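Local coordinates for hypothetical protein TM0957 (Thermotoga maritima, PDB 2F4I) that is of unknown function but is probably a periplasmic lipoprotein of the DUF2291 family, built on an OB-fold, at residues Leu40-Leu51 and Arg72-Gly80. Residues are numbered along the deposited sequence; the frame is centred on the assembly and turned at random.
Sequences LGYDAVEVLNTL and RYYIIQGVG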
loop_
_atom_site.group_PDB
_atom_site.type_symbol
_atom_site.label_atom_id
_atom_site.label_comp_id
_atom_site.label_asym_id
_atom_site.label_seq_id
_atom_site.Cartn_x
_atom_site.Cartn_y
_atom_site.Cartn_z
ATOM N N LEU A 40 -2.882 3.101 -11.424
ATOM C CA LEU A 40 -2.244 1.979 -10.793
ATOM C C LEU A 40 -3.108 1.421 -9.654
ATOM O O LEU A 40 -3.513 2.173 -8.790
ATOM C CB LEU A 40 -0.906 2.426 -10.246
ATOM C CG LEU A 40 -0.002 1.311 -9.801
ATOM C CD1 LEU A 40 0.369 0.356 -10.958
ATOM C CD2 LEU A 40 1.213 2.035 -9.243
ATOM N N GLY A 41 -3.370 0.111 -9.630
ATOM C CA GLY A 41 -4.078 -0.530 -8.538
ATOM C C GLY A 41 -5.390 -1.119 -8.999
ATOM O O GLY A 41 -6.071 -0.525 -9.836
ATOM N N TYR A 42 -5.747 -2.263 -8.440
ATOM C CA TYR A 42 -7.043 -2.874 -8.705
ATOM C C TYR A 42 -8.115 -2.259 -7.778
ATOM O O TYR A 42 -7.827 -1.766 -6.681
ATOM C CB TYR A 42 -6.972 -4.385 -8.507
ATOM C CG TYR A 42 -6.268 -5.126 -9.583
ATOM C CD1 TYR A 42 -6.946 -5.513 -10.742
ATOM C CD2 TYR A 42 -4.906 -5.485 -9.446
ATOM C CE1 TYR A 42 -6.297 -6.211 -11.775
ATOM C CE2 TYR A 42 -4.232 -6.207 -10.483
ATOM C CZ TYR A 42 -4.934 -6.568 -11.633
ATOM O OH TYR A 42 -4.307 -7.277 -12.645
ATOM N N ASP A 43 -9.349 -2.289 -8.236
ATOM C CA ASP A 43 -10.462 -1.833 -7.454
ATOM C C ASP A 43 -10.492 -2.532 -6.077
ATOM O O ASP A 43 -10.606 -3.764 -5.996
ATOM C CB ASP A 43 -11.736 -2.116 -8.213
ATOM C CG ASP A 43 -12.930 -1.659 -7.478
ATOM O OD1 ASP A 43 -13.153 -0.446 -7.465
ATOM O OD2 ASP A 43 -13.634 -2.490 -6.895
ATOM N N ALA A 44 -10.396 -1.731 -5.013
ATOM C CA ALA A 44 -10.343 -2.239 -3.638
ATOM C C ALA A 44 -11.519 -3.175 -3.248
ATOM O O ALA A 44 -11.293 -4.249 -2.693
ATOM C CB ALA A 44 -10.189 -1.052 -2.635
ATOM N N VAL A 45 -12.753 -2.796 -3.569
ATOM C CA VAL A 45 -13.928 -3.607 -3.199
ATOM C C VAL A 45 -13.890 -4.971 -3.889
ATOM O O VAL A 45 -14.089 -5.998 -3.240
ATOM C CB VAL A 45 -15.270 -2.866 -3.469
ATOM C CG1 VAL A 45 -16.501 -3.778 -3.169
ATOM C CG2 VAL A 45 -15.357 -1.605 -2.613
ATOM N N GLU A 46 -13.583 -4.981 -5.192
ATOM C CA GLU A 46 -13.477 -6.236 -5.944
ATOM C C GLU A 46 -12.412 -7.181 -5.375
ATOM O O GLU A 46 -12.670 -8.377 -5.235
ATOM C CB GLU A 46 -13.146 -5.927 -7.404
ATOM C CG GLU A 46 -13.110 -7.148 -8.318
ATOM C CD GLU A 46 -12.788 -6.804 -9.765
ATOM O OE1 GLU A 46 -13.057 -5.657 -10.209
ATOM O OE2 GLU A 46 -12.254 -7.696 -10.458
ATOM N N VAL A 47 -11.203 -6.659 -5.123
ATOM C CA VAL A 47 -10.122 -7.454 -4.546
ATOM C C VAL A 47 -10.536 -8.039 -3.169
ATOM O O VAL A 47 -10.461 -9.261 -2.970
ATOM C CB VAL A 47 -8.797 -6.659 -4.450
ATOM C CG1 VAL A 47 -7.703 -7.410 -3.651
ATOM C CG2 VAL A 47 -8.277 -6.240 -5.834
ATOM N N LEU A 48 -11.002 -7.194 -2.247
ATOM C CA LEU A 48 -11.405 -7.692 -0.936
ATOM C C LEU A 48 -12.575 -8.718 -0.985
ATOM O O LEU A 48 -12.572 -9.704 -0.265
ATOM C CB LEU A 48 -11.732 -6.560 0.053
ATOM C CG LEU A 48 -10.694 -5.480 0.358
ATOM C CD1 LEU A 48 -10.962 -4.856 1.668
ATOM C CD2 LEU A 48 -9.298 -5.979 0.326
ATOM N N ASN A 49 -13.567 -8.465 -1.830
ATOM C CA ASN A 49 -14.647 -9.438 -2.026
ATOM C C ASN A 49 -14.130 -10.766 -2.532
ATOM O O ASN A 49 -14.568 -11.811 -2.089
ATOM C CB ASN A 49 -15.712 -8.906 -2.994
ATOM C CG ASN A 49 -16.620 -7.906 -2.348
ATOM O OD1 ASN A 49 -16.644 -7.796 -1.123
ATOM N ND2 ASN A 49 -17.350 -7.154 -3.153
ATOM N N THR A 50 -13.184 -10.721 -3.467
ATOM C CA THR A 50 -12.583 -11.962 -3.967
ATOM C C THR A 50 -11.756 -12.685 -2.877
ATOM O O THR A 50 -11.791 -13.917 -2.793
ATOM C CB THR A 50 -11.746 -11.748 -5.233
ATOM O OG1 THR A 50 -12.484 -10.975 -6.180
ATOM C CG2 THR A 50 -11.345 -13.101 -5.858
ATOM N N LEU A 51 -11.036 -11.936 -2.050
ATOM C CA LEU A 51 -10.286 -12.524 -0.929
ATOM C C LEU A 51 -11.221 -13.240 0.024
ATOM O O LEU A 51 -10.918 -14.313 0.504
ATOM C CB LEU A 51 -9.487 -11.472 -0.160
ATOM C CG LEU A 51 -8.219 -10.977 -0.840
ATOM C CD1 LEU A 51 -7.782 -9.637 -0.218
ATOM C CD2 LEU A 51 -7.041 -12.010 -0.823
ATOM N N ARG A 72 2.317 -12.881 -1.481
ATOM C CA ARG A 72 1.491 -12.353 -2.563
ATOM C C ARG A 72 1.314 -10.843 -2.382
ATOM O O ARG A 72 0.817 -10.397 -1.370
ATOM C CB ARG A 72 0.133 -13.073 -2.526
ATOM C CG ARG A 72 0.263 -14.590 -2.660
ATOM C CD ARG A 72 0.858 -14.968 -4.009
ATOM N NE ARG A 72 0.984 -16.415 -4.182
ATOM C CZ ARG A 72 2.108 -17.129 -4.084
ATOM N NH1 ARG A 72 3.266 -16.570 -3.805
ATOM N NH2 ARG A 72 2.075 -18.449 -4.288
ATOM N N TYR A 73 1.756 -10.060 -3.356
ATOM C CA TYR A 73 1.826 -8.601 -3.229
ATOM C C TYR A 73 0.718 -7.910 -4.020
ATOM O O TYR A 73 0.655 -8.033 -5.242
ATOM C CB TYR A 73 3.195 -8.052 -3.694
ATOM C CG TYR A 73 4.332 -8.608 -2.916
ATOM C CD1 TYR A 73 4.722 -8.005 -1.736
ATOM C CD2 TYR A 73 5.000 -9.769 -3.334
ATOM C CE1 TYR A 73 5.728 -8.556 -0.951
ATOM C CE2 TYR A 73 6.042 -10.311 -2.573
ATOM C CZ TYR A 73 6.396 -9.706 -1.376
ATOM O OH TYR A 73 7.385 -10.221 -0.564
ATOM N N TYR A 74 -0.131 -7.176 -3.289
ATOM C CA TYR A 74 -1.337 -6.561 -3.827
ATOM C C TYR A 74 -1.166 -5.059 -3.905
ATOM O O TYR A 74 -0.524 -4.453 -3.037
ATOM C CB TYR A 74 -2.509 -6.831 -2.902
ATOM C CG TYR A 74 -3.052 -8.227 -2.955
ATOM C CD1 TYR A 74 -2.457 -9.262 -2.230
ATOM C CD2 TYR A 74 -4.182 -8.506 -3.701
ATOM C CE1 TYR A 74 -2.982 -10.519 -2.270
ATOM C CE2 TYR A 74 -4.708 -9.750 -3.751
ATOM C CZ TYR A 74 -4.116 -10.768 -3.030
ATOM O OH TYR A 74 -4.662 -12.030 -3.085
ATOM N N ILE A 75 -1.763 -4.462 -4.935
ATOM C CA ILE A 75 -1.923 -3.029 -4.966
ATOM C C ILE A 75 -3.370 -2.703 -5.316
ATOM O O ILE A 75 -3.915 -3.225 -6.305
ATOM C CB ILE A 75 -0.837 -2.349 -5.821
ATOM C CG1 ILE A 75 -1.132 -0.869 -6.001
ATOM C CG2 ILE A 75 -0.613 -3.014 -7.117
ATOM C CD1 ILE A 75 0.160 -0.127 -6.320
ATOM N N ILE A 76 -4.009 -1.941 -4.419
ATOM C CA ILE A 76 -5.413 -1.572 -4.531
ATOM C C ILE A 76 -5.590 -0.058 -4.548
ATOM O O ILE A 76 -4.734 0.700 -4.094
ATOM C CB ILE A 76 -6.331 -2.243 -3.440
ATOM C CG1 ILE A 76 -5.858 -1.908 -2.034
ATOM C CG2 ILE A 76 -6.413 -3.726 -3.702
ATOM C CD1 ILE A 76 -6.896 -2.144 -0.904
ATOM N N GLN A 77 -6.672 0.373 -5.181
ATOM C CA GLN A 77 -7.037 1.759 -5.142
ATOM C C GLN A 77 -8.533 1.864 -4.891
ATOM O O GLN A 77 -9.317 0.964 -5.211
ATOM C CB GLN A 77 -6.543 2.495 -6.388
ATOM C CG GLN A 77 -7.219 2.210 -7.702
ATOM C CD GLN A 77 -6.612 3.027 -8.869
ATOM O OE1 GLN A 77 -6.120 4.174 -8.686
ATOM N NE2 GLN A 77 -6.669 2.441 -10.102
ATOM N N GLY A 78 -8.929 2.956 -4.277
ATOM C CA GLY A 78 -10.343 3.175 -4.025
ATOM C C GLY A 78 -10.623 4.429 -3.239
ATOM O O GLY A 78 -9.786 5.299 -3.110
ATOM N N VAL A 79 -11.840 4.510 -2.739
ATOM C CA VAL A 79 -12.262 5.617 -1.913
ATOM C C VAL A 79 -12.836 5.007 -0.654
ATOM O O VAL A 79 -13.671 4.136 -0.721
ATOM C CB VAL A 79 -13.352 6.453 -2.629
ATOM C CG1 VAL A 79 -13.860 7.566 -1.730
ATOM C CG2 VAL A 79 -12.822 7.011 -3.933
ATOM N N GLY A 80 -12.367 5.460 0.499
ATOM C CA GLY A 80 -12.852 4.946 1.759
ATOM C C GLY A 80 -13.302 6.057 2.670
ATOM O O GLY A 80 -12.926 7.221 2.501
#
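Strand 42-43 runs parallel to strand 72-80, and helix 44-51 then turns back across that strand at 123°, its axis 7.8 Å away. Y42 N donates to I75 O at 3.0 Å, and Y42 O accepts from Q77 N. A44 N, in the first turn of the helix, reaches Q77 O. D43 is the N-cap: its OD2 accepts a hydrogen bond from E46 N on the anti side, somewhat out of the carboxylate plane. G41 lies almost on top of strand 72-80, where a CB would jam against I76 and Q77 and, at this backbone conformation, against L40 O. V47 sits over the strand. Its CG1 meets CD2 and CE2 of the Y74 ring obliquely, because chi1 (171°) turns it opposite the backbone N; CG2 is left to meet I76 CG2 at 3.8 Å. A44 CB lies 3.9 Å from I76 CD1. One helical turn after V47, L51 passes CD2 beside the phenol end of Y74, 3.3 Å from OH. That hydroxyl is hydrogen-bonded to H59, and the ring stacks on F172 of strand 165-174. The short strand 42-43 is an outermost strand of the mixed sheet of this OB-fold protein, and 72-80 links it to 165-174. Beyond G41, L40 CG and CD2 meet I75 CD1 at 3.8 Å, the two side chains crossing at about a right angle. Q77 extends its chain beyond CG past L40 O, and NE2 makes a weak bond to G41 O (3.0 Å, 128°). With an alanine here, G41 O would probably lose this donor and the L40-G41 backbone its cover.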